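Local atomic coordinates of Mll8374 protein (Mesorhizobium loti, PDB entry 3B5E), a protein that probably acts as a carboxylesterase, hydrolysing ester bonds through a serine-based mechanism on an alpha/beta-hydrolase fold. Residues A[139-144]-A[177-182]; A[127-132]-A[157-162]; A[33-38]-A[45-50]; A[58-63]-A[106-111]. One frame throughout, in Å; residues are numbered along the deposited sequence.

Interaction 1 (A[139-144]-A[177-182]). With EDO (1,2-ethanediol), chain I.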
loop_
_atom_site.group_PDB
_atom_site.type_symbol
_atom_site.label_atom_id
_atom_site.label_comp_id
_atom_site.label_asym_id
_atom_site.label_seq_id
_atom_site.Cartn_x
_atom_site.Cartn_y
_atom_site.Cartn_z
ATOM N N ALA A 139 0.624 7.862 0.833
ATOM C CA ALA A 139 0.306 6.479 1.164
ATOM C C ALA A 139 -1.084 6.407 1.787
ATOM O O ALA A 139 -1.422 7.226 2.637
ATOM C CB ALA A 139 1.308 5.898 2.131
ATOM N N ALA A 140 -1.862 5.425 1.366
ATOM C CA ALA A 140 -3.188 5.137 1.932
ATOM C C ALA A 140 -3.114 3.707 2.460
ATOM O O ALA A 140 -2.936 2.748 1.680
ATOM C CB ALA A 140 -4.281 5.273 0.911
ATOM N N LEU A 141 -3.222 3.583 3.790
ATOM C CA LEU A 141 -2.968 2.347 4.485
ATOM C C LEU A 141 -4.285 1.858 5.097
ATOM O O LEU A 141 -4.782 2.435 6.074
ATOM C CB LEU A 141 -1.930 2.548 5.611
ATOM C CG LEU A 141 -0.579 3.191 5.235
ATOM C CD1 LEU A 141 0.319 3.304 6.452
ATOM C CD2 LEU A 141 0.156 2.451 4.128
ATOM N N LEU A 142 -4.835 0.791 4.534
ATOM C CA LEU A 142 -6.142 0.284 4.960
ATOM C C LEU A 142 -5.911 -0.907 5.889
ATOM O O LEU A 142 -5.285 -1.895 5.488
ATOM C CB LEU A 142 -6.978 -0.121 3.763
ATOM C CG LEU A 142 -7.210 0.959 2.703
ATOM C CD1 LEU A 142 -8.160 0.432 1.614
ATOM C CD2 LEU A 142 -7.707 2.265 3.330
ATOM N N ARG A 143 -6.393 -0.786 7.128
ATOM C CA ARG A 143 -6.227 -1.804 8.182
ATOM C C ARG A 143 -4.764 -2.240 8.424
ATOM O O ARG A 143 -4.468 -3.427 8.428
ATOM C CB ARG A 143 -7.109 -3.014 7.939
ATOM C CG ARG A 143 -8.505 -2.719 7.437
ATOM C CD ARG A 143 -9.369 -1.989 8.471
ATOM N NE ARG A 143 -10.705 -1.892 7.904
ATOM C CZ ARG A 143 -11.081 -0.969 7.028
ATOM N NH1 ARG A 143 -10.285 0.037 6.680
ATOM N NH2 ARG A 143 -12.289 -1.026 6.514
ATOM N N PRO A 144 -3.836 -1.271 8.644
ATOM C CA PRO A 144 -2.437 -1.569 8.847
ATOM C C PRO A 144 -2.083 -1.831 10.319
ATOM O O PRO A 144 -2.899 -1.634 11.194
ATOM C CB PRO A 144 -1.760 -0.271 8.410
ATOM C CG PRO A 144 -2.773 0.776 8.915
ATOM C CD PRO A 144 -4.095 0.186 8.685
ATOM N N PRO A 177 -3.145 2.879 17.053
ATOM C CA PRO A 177 -2.495 3.995 17.733
ATOM C C PRO A 177 -0.961 3.955 17.668
ATOM O O PRO A 177 -0.342 4.994 17.387
ATOM C CB PRO A 177 -3.047 3.891 19.162
ATOM C CG PRO A 177 -4.427 3.368 18.945
ATOM C CD PRO A 177 -4.251 2.331 17.873
ATOM N N ALA A 178 -0.362 2.769 17.846
ATOM C CA ALA A 178 1.104 2.648 17.809
ATOM C C ALA A 178 1.666 3.079 16.437
ATOM O O ALA A 178 2.700 3.749 16.363
ATOM C CB ALA A 178 1.535 1.212 18.175
ATOM N N LEU A 179 0.961 2.720 15.358
ATOM C CA LEU A 179 1.395 3.089 14.009
ATOM C C LEU A 179 1.296 4.588 13.800
ATOM O O LEU A 179 2.176 5.184 13.185
ATOM C CB LEU A 179 0.563 2.360 12.951
ATOM C CG LEU A 179 1.107 2.441 11.530
ATOM C CD1 LEU A 179 2.579 1.899 11.391
ATOM C CD2 LEU A 179 0.091 1.760 10.591
ATOM N N VAL A 180 0.205 5.190 14.273
ATOM C CA VAL A 180 0.029 6.660 14.200
ATOM C C VAL A 180 1.165 7.406 14.911
ATOM O O VAL A 180 1.712 8.358 14.373
ATOM C CB VAL A 180 -1.340 7.131 14.777
ATOM C CG1 VAL A 180 -1.372 8.674 14.904
ATOM C CG2 VAL A 180 -2.476 6.580 13.886
ATOM N N THR A 181 1.484 6.942 16.108
ATOM C CA THR A 181 2.564 7.496 16.904
ATOM C C THR A 181 3.895 7.359 16.151
ATOM O O THR A 181 4.675 8.334 16.015
ATOM C CB THR A 181 2.612 6.810 18.303
ATOM O OG1 THR A 181 1.464 7.227 19.047
ATOM C CG2 THR A 181 3.908 7.206 19.091
ATOM N N LEU A 182 4.153 6.165 15.652
ATOM C CA LEU A 182 5.408 5.885 14.945
ATOM C C LEU A 182 5.604 6.793 13.729
ATOM O O LEU A 182 6.650 7.413 13.571
ATOM C CB LEU A 182 5.426 4.419 14.510
ATOM C CG LEU A 182 6.661 3.919 13.766
ATOM C CD1 LEU A 182 7.832 3.866 14.702
ATOM C CD2 LEU A 182 6.358 2.547 13.134
HETATM C C1 EDO I . -2.004 -7.529 9.258
HETATM O O1 EDO I . -2.084 -7.858 7.883
HETATM C C2 EDO I . -2.977 -6.404 9.582
HETATM O O2 EDO I . -2.491 -5.082 9.260
#

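Interaction 2 (A[127-132]-A[157-162])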
loop_
_atom_site.group_PDB
_atom_site.type_symbol
_atom_site.label_atom_id
_atom_site.label_comp_id
_atom_site.label_asym_id
_atom_site.label_seq_id
_atom_site.Cartn_x
_atom_site.Cartn_y
_atom_site.Cartn_z
ATOM N N SER A 127 6.479 -0.152 5.562
ATOM C CA SER A 127 7.880 -0.603 5.625
ATOM C C SER A 127 8.762 0.040 4.552
ATOM O O SER A 127 9.914 0.367 4.804
ATOM C CB SER A 127 7.937 -2.130 5.480
ATOM O OG SER A 127 7.319 -2.702 6.595
ATOM N N LEU A 128 8.191 0.181 3.352
ATOM C CA LEU A 128 8.863 0.824 2.244
ATOM C C LEU A 128 9.219 2.255 2.617
ATOM O O LEU A 128 10.343 2.698 2.373
ATOM C CB LEU A 128 7.994 0.758 0.985
ATOM C CG LEU A 128 8.523 1.387 -0.310
ATOM C CD1 LEU A 128 9.820 0.706 -0.816
ATOM C CD2 LEU A 128 7.404 1.389 -1.355
HETATM N N MSE A 129 8.258 2.987 3.185
HETATM C CA MSE A 129 8.513 4.368 3.637
HETATM C C MSE A 129 9.674 4.463 4.634
HETATM O O MSE A 129 10.487 5.373 4.551
HETATM C CB MSE A 129 7.263 4.989 4.292
HETATM C CG MSE A 129 6.109 5.228 3.336
HETATM SE SE MSE A 129 4.450 5.668 4.346
HETATM C CE MSE A 129 5.242 6.879 5.503
ATOM N N LEU A 130 9.740 3.518 5.569
ATOM C CA LEU A 130 10.715 3.584 6.652
ATOM C C LEU A 130 12.076 3.069 6.245
ATOM O O LEU A 130 13.090 3.559 6.724
ATOM C CB LEU A 130 10.183 2.831 7.861
ATOM C CG LEU A 130 9.023 3.560 8.559
ATOM C CD1 LEU A 130 8.234 2.566 9.381
ATOM C CD2 LEU A 130 9.535 4.742 9.398
ATOM N N LEU A 131 12.102 2.117 5.325
ATOM C CA LEU A 131 13.341 1.480 4.919
ATOM C C LEU A 131 13.953 2.071 3.631
ATOM O O LEU A 131 15.160 1.956 3.437
ATOM C CB LEU A 131 13.117 -0.020 4.755
ATOM C CG LEU A 131 12.761 -0.839 6.005
ATOM C CD1 LEU A 131 12.324 -2.241 5.628
ATOM C CD2 LEU A 131 13.935 -0.933 7.023
ATOM N N HIS A 132 13.137 2.675 2.760
ATOM C CA HIS A 132 13.581 3.158 1.463
ATOM C C HIS A 132 12.996 4.507 1.199
ATOM O O HIS A 132 12.098 4.635 0.391
ATOM C CB HIS A 132 13.193 2.182 0.374
ATOM C CG HIS A 132 13.852 0.859 0.547
ATOM N ND1 HIS A 132 15.138 0.620 0.134
ATOM C CD2 HIS A 132 13.447 -0.264 1.187
ATOM C CE1 HIS A 132 15.478 -0.618 0.454
ATOM N NE2 HIS A 132 14.482 -1.165 1.121
ATOM N N ALA A 157 9.369 13.529 6.763
ATOM C CA ALA A 157 8.856 14.878 6.603
ATOM C C ALA A 157 8.374 15.038 5.182
ATOM O O ALA A 157 9.049 14.648 4.239
ATOM C CB ALA A 157 9.926 15.916 6.921
ATOM N N GLY A 158 7.188 15.596 5.035
ATOM C CA GLY A 158 6.633 15.850 3.727
ATOM C C GLY A 158 5.741 14.744 3.200
ATOM O O GLY A 158 5.026 14.965 2.210
ATOM N N ILE A 159 5.768 13.557 3.812
ATOM C CA ILE A 159 4.897 12.476 3.362
ATOM C C ILE A 159 3.507 12.592 4.032
ATOM O O ILE A 159 3.398 12.752 5.239
ATOM C CB ILE A 159 5.552 11.079 3.599
ATOM C CG1 ILE A 159 6.867 11.004 2.830
ATOM C CG2 ILE A 159 4.647 9.933 3.168
ATOM C CD1 ILE A 159 7.705 9.783 3.176
ATOM N N ARG A 160 2.456 12.539 3.227
ATOM C CA ARG A 160 1.121 12.422 3.751
ATOM C C ARG A 160 0.697 10.959 3.734
ATOM O O ARG A 160 0.741 10.290 2.674
ATOM C CB ARG A 160 0.152 13.251 2.916
ATOM C CG ARG A 160 0.388 14.751 2.996
ATOM C CD ARG A 160 -0.444 15.447 1.873
ATOM N NE ARG A 160 -1.898 15.420 2.157
ATOM C CZ ARG A 160 -2.885 14.888 1.408
ATOM N NH1 ARG A 160 -2.699 14.272 0.239
ATOM N NH2 ARG A 160 -4.115 14.993 1.864
ATOM N N THR A 161 0.257 10.491 4.898
ATOM C CA THR A 161 -0.212 9.139 5.079
ATOM C C THR A 161 -1.646 9.173 5.601
ATOM O O THR A 161 -1.950 9.898 6.560
ATOM C CB THR A 161 0.669 8.397 6.081
ATOM O OG1 THR A 161 2.049 8.668 5.792
ATOM C CG2 THR A 161 0.401 6.901 6.007
ATOM N N LEU A 162 -2.528 8.425 4.937
ATOM C CA LEU A 162 -3.865 8.182 5.405
ATOM C C LEU A 162 -3.877 6.750 5.987
ATOM O O LEU A 162 -3.324 5.836 5.376
ATOM C CB LEU A 162 -4.867 8.307 4.248
ATOM C CG LEU A 162 -6.282 7.843 4.500
ATOM C CD1 LEU A 162 -7.082 8.785 5.451
ATOM C CD2 LEU A 162 -6.980 7.682 3.150
#

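Interaction 3 (A[33-38]-A[45-50])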
loop_
_atom_site.group_PDB
_atom_site.type_symbol
_atom_site.label_atom_id
_atom_site.label_comp_id
_atom_site.label_asym_id
_atom_site.label_seq_id
_atom_site.Cartn_x
_atom_site.Cartn_y
_atom_site.Cartn_z
ATOM N N LEU A 33 -1.839 5.180 -9.126
ATOM C CA LEU A 33 -1.963 4.450 -7.868
ATOM C C LEU A 33 -1.248 3.112 -8.009
ATOM O O LEU A 33 -1.547 2.321 -8.930
ATOM C CB LEU A 33 -3.421 4.163 -7.494
ATOM C CG LEU A 33 -4.311 5.214 -6.816
ATOM C CD1 LEU A 33 -4.382 6.486 -7.621
ATOM C CD2 LEU A 33 -5.722 4.636 -6.638
ATOM N N PHE A 34 -0.320 2.856 -7.093
ATOM C CA PHE A 34 0.219 1.520 -6.862
ATOM C C PHE A 34 -0.674 0.827 -5.842
ATOM O O PHE A 34 -0.966 1.404 -4.788
ATOM C CB PHE A 34 1.642 1.569 -6.306
ATOM C CG PHE A 34 2.686 1.920 -7.314
ATOM C CD1 PHE A 34 2.856 3.231 -7.734
ATOM C CD2 PHE A 34 3.523 0.943 -7.815
ATOM C CE1 PHE A 34 3.848 3.562 -8.665
ATOM C CE2 PHE A 34 4.517 1.270 -8.735
ATOM C CZ PHE A 34 4.686 2.578 -9.148
ATOM N N LEU A 35 -1.155 -0.359 -6.194
ATOM C CA LEU A 35 -2.083 -1.139 -5.387
ATOM C C LEU A 35 -1.386 -2.391 -4.868
ATOM O O LEU A 35 -0.785 -3.144 -5.647
ATOM C CB LEU A 35 -3.311 -1.531 -6.207
ATOM C CG LEU A 35 -4.022 -0.478 -7.042
ATOM C CD1 LEU A 35 -5.208 -1.175 -7.761
ATOM C CD2 LEU A 35 -4.497 0.650 -6.195
ATOM N N LEU A 36 -1.452 -2.601 -3.538
ATOM C CA LEU A 36 -0.888 -3.781 -2.877
ATOM C C LEU A 36 -1.949 -4.480 -2.045
ATOM O O LEU A 36 -2.337 -4.011 -0.962
ATOM C CB LEU A 36 0.315 -3.416 -2.005
ATOM C CG LEU A 36 1.570 -2.843 -2.686
ATOM C CD1 LEU A 36 1.415 -1.315 -2.961
ATOM C CD2 LEU A 36 2.885 -3.130 -1.937
ATOM N N HIS A 37 -2.370 -5.616 -2.563
ATOM C CA HIS A 37 -3.428 -6.459 -2.027
ATOM C C HIS A 37 -3.165 -7.046 -0.627
ATOM O O HIS A 37 -2.038 -7.128 -0.174
ATOM C CB HIS A 37 -3.702 -7.588 -3.054
ATOM C CG HIS A 37 -2.543 -8.522 -3.266
ATOM N ND1 HIS A 37 -2.204 -9.507 -2.359
ATOM C CD2 HIS A 37 -1.616 -8.594 -4.258
ATOM C CE1 HIS A 37 -1.120 -10.138 -2.781
ATOM N NE2 HIS A 37 -0.748 -9.614 -3.938
ATOM N N GLY A 38 -4.242 -7.503 0.018
ATOM C CA GLY A 38 -4.145 -8.261 1.248
ATOM C C GLY A 38 -3.609 -9.662 1.016
ATOM O O GLY A 38 -3.571 -10.162 -0.116
ATOM N N THR A 45 -7.660 -7.723 -6.830
ATOM C CA THR A 45 -8.618 -7.532 -5.737
ATOM C C THR A 45 -8.882 -6.072 -5.338
ATOM O O THR A 45 -9.988 -5.752 -4.912
ATOM C CB THR A 45 -8.266 -8.403 -4.496
ATOM O OG1 THR A 45 -6.961 -8.057 -4.029
ATOM C CG2 THR A 45 -8.333 -9.892 -4.813
ATOM N N LEU A 46 -7.907 -5.185 -5.498
ATOM C CA LEU A 46 -8.095 -3.777 -5.156
ATOM C C LEU A 46 -8.494 -2.918 -6.354
ATOM O O LEU A 46 -8.716 -1.709 -6.197
ATOM C CB LEU A 46 -6.824 -3.219 -4.506
ATOM C CG LEU A 46 -6.343 -3.758 -3.143
ATOM C CD1 LEU A 46 -5.217 -2.924 -2.666
ATOM C CD2 LEU A 46 -7.527 -3.755 -2.124
ATOM N N VAL A 47 -8.615 -3.527 -7.543
ATOM C CA VAL A 47 -8.906 -2.762 -8.747
ATOM C C VAL A 47 -10.309 -2.096 -8.696
ATOM O O VAL A 47 -10.439 -0.922 -9.002
ATOM C CB VAL A 47 -8.650 -3.592 -10.056
ATOM C CG1 VAL A 47 -9.185 -2.862 -11.296
ATOM C CG2 VAL A 47 -7.158 -3.882 -10.227
ATOM N N PRO A 48 -11.345 -2.832 -8.298
ATOM C CA PRO A 48 -12.654 -2.172 -8.122
ATOM C C PRO A 48 -12.639 -0.980 -7.143
ATOM O O PRO A 48 -13.180 0.064 -7.450
ATOM C CB PRO A 48 -13.550 -3.311 -7.650
ATOM C CG PRO A 48 -12.882 -4.556 -8.193
ATOM C CD PRO A 48 -11.431 -4.273 -7.996
ATOM N N LEU A 49 -11.992 -1.115 -5.996
ATOM C CA LEU A 49 -11.875 0.007 -5.066
ATOM C C LEU A 49 -11.125 1.183 -5.708
ATOM O O LEU A 49 -11.554 2.336 -5.614
ATOM C CB LEU A 49 -11.122 -0.467 -3.817
ATOM C CG LEU A 49 -11.007 0.452 -2.610
ATOM C CD1 LEU A 49 -12.305 0.336 -1.804
ATOM C CD2 LEU A 49 -9.804 0.041 -1.763
ATOM N N ALA A 50 -9.998 0.879 -6.342
ATOM C CA ALA A 50 -9.154 1.882 -7.005
ATOM C C ALA A 50 -9.923 2.680 -8.042
ATOM O O ALA A 50 -9.764 3.898 -8.136
ATOM C CB ALA A 50 -7.921 1.219 -7.643
HETATM O O HOH W 1 -6.761 -7.273 -1.373
#

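Interaction 4 (A[58-63]-A[106-111]). With EDO (1,2-ethanediol), chain K.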
loop_
_atom_site.group_PDB
_atom_site.type_symbol
_atom_site.label_atom_id
_atom_site.label_comp_id
_atom_site.label_asym_id
_atom_site.label_seq_id
_atom_site.Cartn_x
_atom_site.Cartn_y
_atom_site.Cartn_z
ATOM N N THR A 58 -3.863 5.916 -13.736
ATOM C CA THR A 58 -3.085 4.741 -14.071
ATOM C C THR A 58 -2.909 3.912 -12.795
ATOM O O THR A 58 -2.449 4.420 -11.756
ATOM C CB THR A 58 -1.724 5.137 -14.645
ATOM O OG1 THR A 58 -1.934 5.958 -15.797
ATOM C CG2 THR A 58 -0.937 3.895 -15.030
ATOM N N LEU A 59 -3.277 2.638 -12.896
ATOM C CA LEU A 59 -3.175 1.701 -11.814
ATOM C C LEU A 59 -2.056 0.701 -12.104
ATOM O O LEU A 59 -2.031 0.077 -13.175
ATOM C CB LEU A 59 -4.502 0.957 -11.619
ATOM C CG LEU A 59 -5.757 1.822 -11.482
ATOM C CD1 LEU A 59 -6.944 0.900 -11.249
ATOM C CD2 LEU A 59 -5.648 2.900 -10.362
ATOM N N VAL A 60 -1.129 0.577 -11.150
ATOM C CA VAL A 60 -0.150 -0.532 -11.110
ATOM C C VAL A 60 -0.647 -1.506 -10.053
ATOM O O VAL A 60 -0.478 -1.287 -8.846
ATOM C CB VAL A 60 1.305 -0.087 -10.805
ATOM C CG1 VAL A 60 2.277 -1.299 -10.780
ATOM C CG2 VAL A 60 1.804 0.969 -11.794
ATOM N N ALA A 61 -1.283 -2.575 -10.513
ATOM C CA ALA A 61 -1.833 -3.591 -9.628
ATOM C C ALA A 61 -0.778 -4.700 -9.509
ATOM O O ALA A 61 -0.703 -5.583 -10.357
ATOM C CB ALA A 61 -3.124 -4.111 -10.179
ATOM N N ALA A 62 0.019 -4.625 -8.434
ATOM C CA ALA A 62 1.166 -5.495 -8.217
ATOM C C ALA A 62 0.788 -6.755 -7.433
ATOM O O ALA A 62 -0.129 -6.750 -6.592
ATOM C CB ALA A 62 2.255 -4.738 -7.512
ATOM N N ARG A 63 1.536 -7.820 -7.679
ATOM C CA ARG A 63 1.319 -9.111 -6.998
ATOM C C ARG A 63 2.485 -9.449 -6.086
ATOM O O ARG A 63 3.635 -9.342 -6.487
ATOM C CB ARG A 63 1.141 -10.225 -8.025
ATOM C CG ARG A 63 0.806 -11.617 -7.435
ATOM C CD ARG A 63 0.832 -12.716 -8.447
ATOM N NE ARG A 63 -0.362 -12.659 -9.292
ATOM C CZ ARG A 63 -0.732 -13.601 -10.149
ATOM N NH1 ARG A 63 0.002 -14.681 -10.338
ATOM N NH2 ARG A 63 -1.855 -13.454 -10.825
ATOM N N HIS A 106 6.878 2.840 -17.855
ATOM C CA HIS A 106 5.553 3.346 -18.215
ATOM C C HIS A 106 5.406 4.867 -18.071
ATOM O O HIS A 106 4.313 5.415 -18.218
ATOM C CB HIS A 106 4.511 2.610 -17.394
ATOM C CG HIS A 106 4.542 1.121 -17.579
ATOM N ND1 HIS A 106 4.194 0.507 -18.770
ATOM C CD2 HIS A 106 4.872 0.125 -16.725
ATOM C CE1 HIS A 106 4.299 -0.805 -18.627
ATOM N NE2 HIS A 106 4.714 -1.061 -17.399
ATOM N N GLY A 107 6.506 5.558 -17.807
ATOM C CA GLY A 107 6.486 7.010 -17.645
ATOM C C GLY A 107 5.669 7.464 -16.437
ATOM O O GLY A 107 4.986 8.493 -16.502
ATOM N N LEU A 108 5.721 6.710 -15.337
ATOM C CA LEU A 108 4.940 7.057 -14.164
ATOM C C LEU A 108 5.598 8.218 -13.443
ATOM O O LEU A 108 6.805 8.251 -13.283
ATOM C CB LEU A 108 4.780 5.878 -13.224
ATOM C CG LEU A 108 4.194 4.584 -13.808
ATOM C CD1 LEU A 108 4.144 3.467 -12.786
ATOM C CD2 LEU A 108 2.810 4.835 -14.470
ATOM N N ASN A 109 4.792 9.187 -13.039
ATOM C CA ASN A 109 5.293 10.329 -12.284
ATOM C C ASN A 109 5.153 10.042 -10.811
ATOM O O ASN A 109 4.038 10.080 -10.281
ATOM C CB ASN A 109 4.504 11.591 -12.644
ATOM C CG ASN A 109 5.193 12.855 -12.174
ATOM O OD1 ASN A 109 6.089 12.817 -11.315
ATOM N ND2 ASN A 109 4.796 13.985 -12.757
ATOM N N LEU A 110 6.260 9.708 -10.147
ATOM C CA LEU A 110 6.183 9.354 -8.730
ATOM C C LEU A 110 5.874 10.591 -7.847
ATOM O O LEU A 110 5.457 10.438 -6.713
ATOM C CB LEU A 110 7.420 8.562 -8.262
ATOM C CG LEU A 110 7.642 7.154 -8.863
ATOM C CD1 LEU A 110 8.793 6.445 -8.172
ATOM C CD2 LEU A 110 6.416 6.291 -8.786
ATOM N N ASP A 111 6.004 11.798 -8.401
ATOM C CA ASP A 111 5.491 13.015 -7.756
ATOM C C ASP A 111 3.979 13.157 -7.881
ATOM O O ASP A 111 3.408 14.162 -7.443
ATOM C CB ASP A 111 6.159 14.271 -8.336
ATOM C CG ASP A 111 7.602 14.395 -7.922
ATOM O OD1 ASP A 111 7.929 13.930 -6.801
ATOM O OD2 ASP A 111 8.395 14.943 -8.724
HETATM C C1 EDO K . -0.912 -17.189 -12.691
HETATM O O1 EDO K . -2.038 -16.305 -12.664
HETATM C C2 EDO K . -1.193 -18.380 -11.784
HETATM O O2 EDO K . -0.565 -18.210 -10.505
#

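Interaction 1 (A[139-144]-A[177-182])
The pyrrolidine ring of Pro144 meets one delta methyl of Leu179 beside its CB-CG bond: Leu179 CD2 stands 3.5 Å from Pro144 CG and equally close to Pro144 CB. The two side chains cross at about a right angle, so one methyl meets two ring carbons, and the approach is tighter than usual for carbon pairs. Leu179 delivers that methyl because its CG is anti to the backbone N (chi1 -168°), which carries the branch off helix 176-185 toward the end of strand 138-142. Leu141 adds a looser contact, its CD1 lying 4.4 Å from Leu179 CD2. Ile163 of the adjoining strand touches both Pro144 and Leu179. This is helix-on-sheet packing at the C-terminal end of a parallel strand, the end at which alpha/beta-hydrolases place their catalytic loops. Arg143 leaves the strand with positive phi. Its carbonyl O accepts a hydrogen bond from O2 of a 1,2-ethanediol at 2.7 Å, and the same diol is bonded to Ser119 OG, the probable nucleophile, and to Asn123 ND2. The guanidinium of Arg143 reaches Asp205 in a salt bridge and also donates to the backbone carbonyls of Gly198 and Ile164.

Interaction 2 (A[127-132]-A[157-162])
Met129, in the last turn of helix 120-131, has its CA 8.9 Å from that of Ile159, which leads into strand 160-166; at that backbone spacing, side chains alone bridge the gap. Residue 129 is selenomethionine, and its flexible chain supplies most of the reach. CG lies anti to the carbonyl carbon, and a bend at the selenium (chi3 46°) swings the terminal methyl between two partners. On one, Met129 CE sits 3.9 Å from Ile159 CG2, the two side chains sliding past each other in opposite directions, so that the selenomethionine end lies alongside the branch methyl. CG2 of Ile159 is available there because it is anti to the backbone N, while CG1 takes the position beside that N. The other partner is Thr161, whose OG1 approaches Met129 CE at 3.7 Å and SE at 4.1 Å. Thr161 is modelled in two conformers, so this second approach is tentative; in the conformer described, the hydroxyl is buried without a hydrogen-bond partner in the model. The contact is thus essentially apolar, burying 131 Å² in all. Around it, Met129 also touches Leu156 and Ala139, and Thr161 packs on Ala139 and Leu141, so the selenomethionine joins helix 120-131 to the sheet where strands 138-142 and 160-166 run side by side.

Interaction 3 (A[33-38]-A[45-50])
Leu35 faces helix 47-53 with both delta methyls turned onto Ala50: Leu35 CD1 is 3.6 Å from Ala50 CB and Leu35 CD2 3.8 Å from the same carbon. A single small methyl therefore fits against the forked end of the leucine. CD1 also lies 4.1 Å from Val47 CG2 and 4.2 Å from Leu46 CB, an arrangement set by a Leu35 CG anti to the carbonyl carbon (chi1 -47°). Leu33, two residues earlier on the same face of the strand, brings CD2 to the other flank of the contact at Ala50. Leu46 reaches back the other way, onto strand backbone, its CD1 resting 3.5 Å from Leu36 O. Leu36 itself points the other way, onto Leu124 and Val125 of helix 120-131. These contacts fasten the first strand-to-helix step of the beta-alpha-beta unit 32-36, 47-53, 58-62, and the His-Gly pair that closes the strand resembles the loop that, in many alpha/beta-hydrolases, borders the oxyanion hole. His37 ND1 donates an almost straight bond to Gly38 O (2.7 Å, 176°), in the plane of the imidazole but well above that of the carbonyl. NE2 is bonded to the backbone N of Gly64, fixing the ring at both nitrogens. One water accepts from Gly38 N and donates to Thr45 OG1, which is also hydrogen-bonded to Asp42 O.

Interaction 4 (A[58-63]-A[106-111])
Leu108 holds CG anti to the carbonyl carbon (chi1 -55°) with an extended chi2, and this spreads its two methyls over successive inward-facing residues of strand 58-62. Leu108 CD1 meets Val60 CG2 at 3.6 Å, while Leu108 CD2 meets Thr58 CG2 at 3.9 Å. Thr58 presents that methyl because CG2, rather than OG1, is anti to its backbone N. Both strand side chains cross the leucine at a slant, and the contact has no polar component. The loop carrying Leu108 begins at Gly107, which ends helix 85-106 with positive phi. Further on, the backbone N of Asp111 donates to Asn109 OD1 at 3.1 Å, an Asx turn. Past the strand, the guanidinium of Arg63 makes a salt bridge with Glu43, and a 1,2-ethanediol at its edge takes weak bonds from both terminal nitrogens, the nearer 3.4 Å from Arg63 NH2 to the diol O1. Exchanging Arg63 for an alanine removes the guanidinium and would probably leave the Glu43 carboxylate without its charged mate. Leu108 also packs on Phe34 of strand 32-36 and on Ala103 of helix 85-106, while Thr58 and Val60 touch Leu22 of strand 20-23; Leu108 thus sits between helix 85-106 and the sheet, over strands 32-36 and 58-62.

Overall arrangement
All four contacts lie on one mixed sheet. Interactions 1 and 2 share a strand boundary: Leu141 N and Leu162 O, 2.8 Å apart, make a probable hydrogen bond. Interactions 3 and 4 are joined likewise, with Leu33 N 2.8 Å from Thr58 O. Between the pairs the link is apolar, Leu142 CD1 of interaction 1 lying 3.8 Å from Leu49 CD2 of interaction 3. The centres of interactions 1 and 4 are about 22 Å apart, on opposite sides of the chain's centre. A probable Ser119-His199-Asp169 triad lies near Pro144 of interaction 1, and Leu36 of interaction 3 touches the probable nucleophile elbow, so these two contacts border the likely active site.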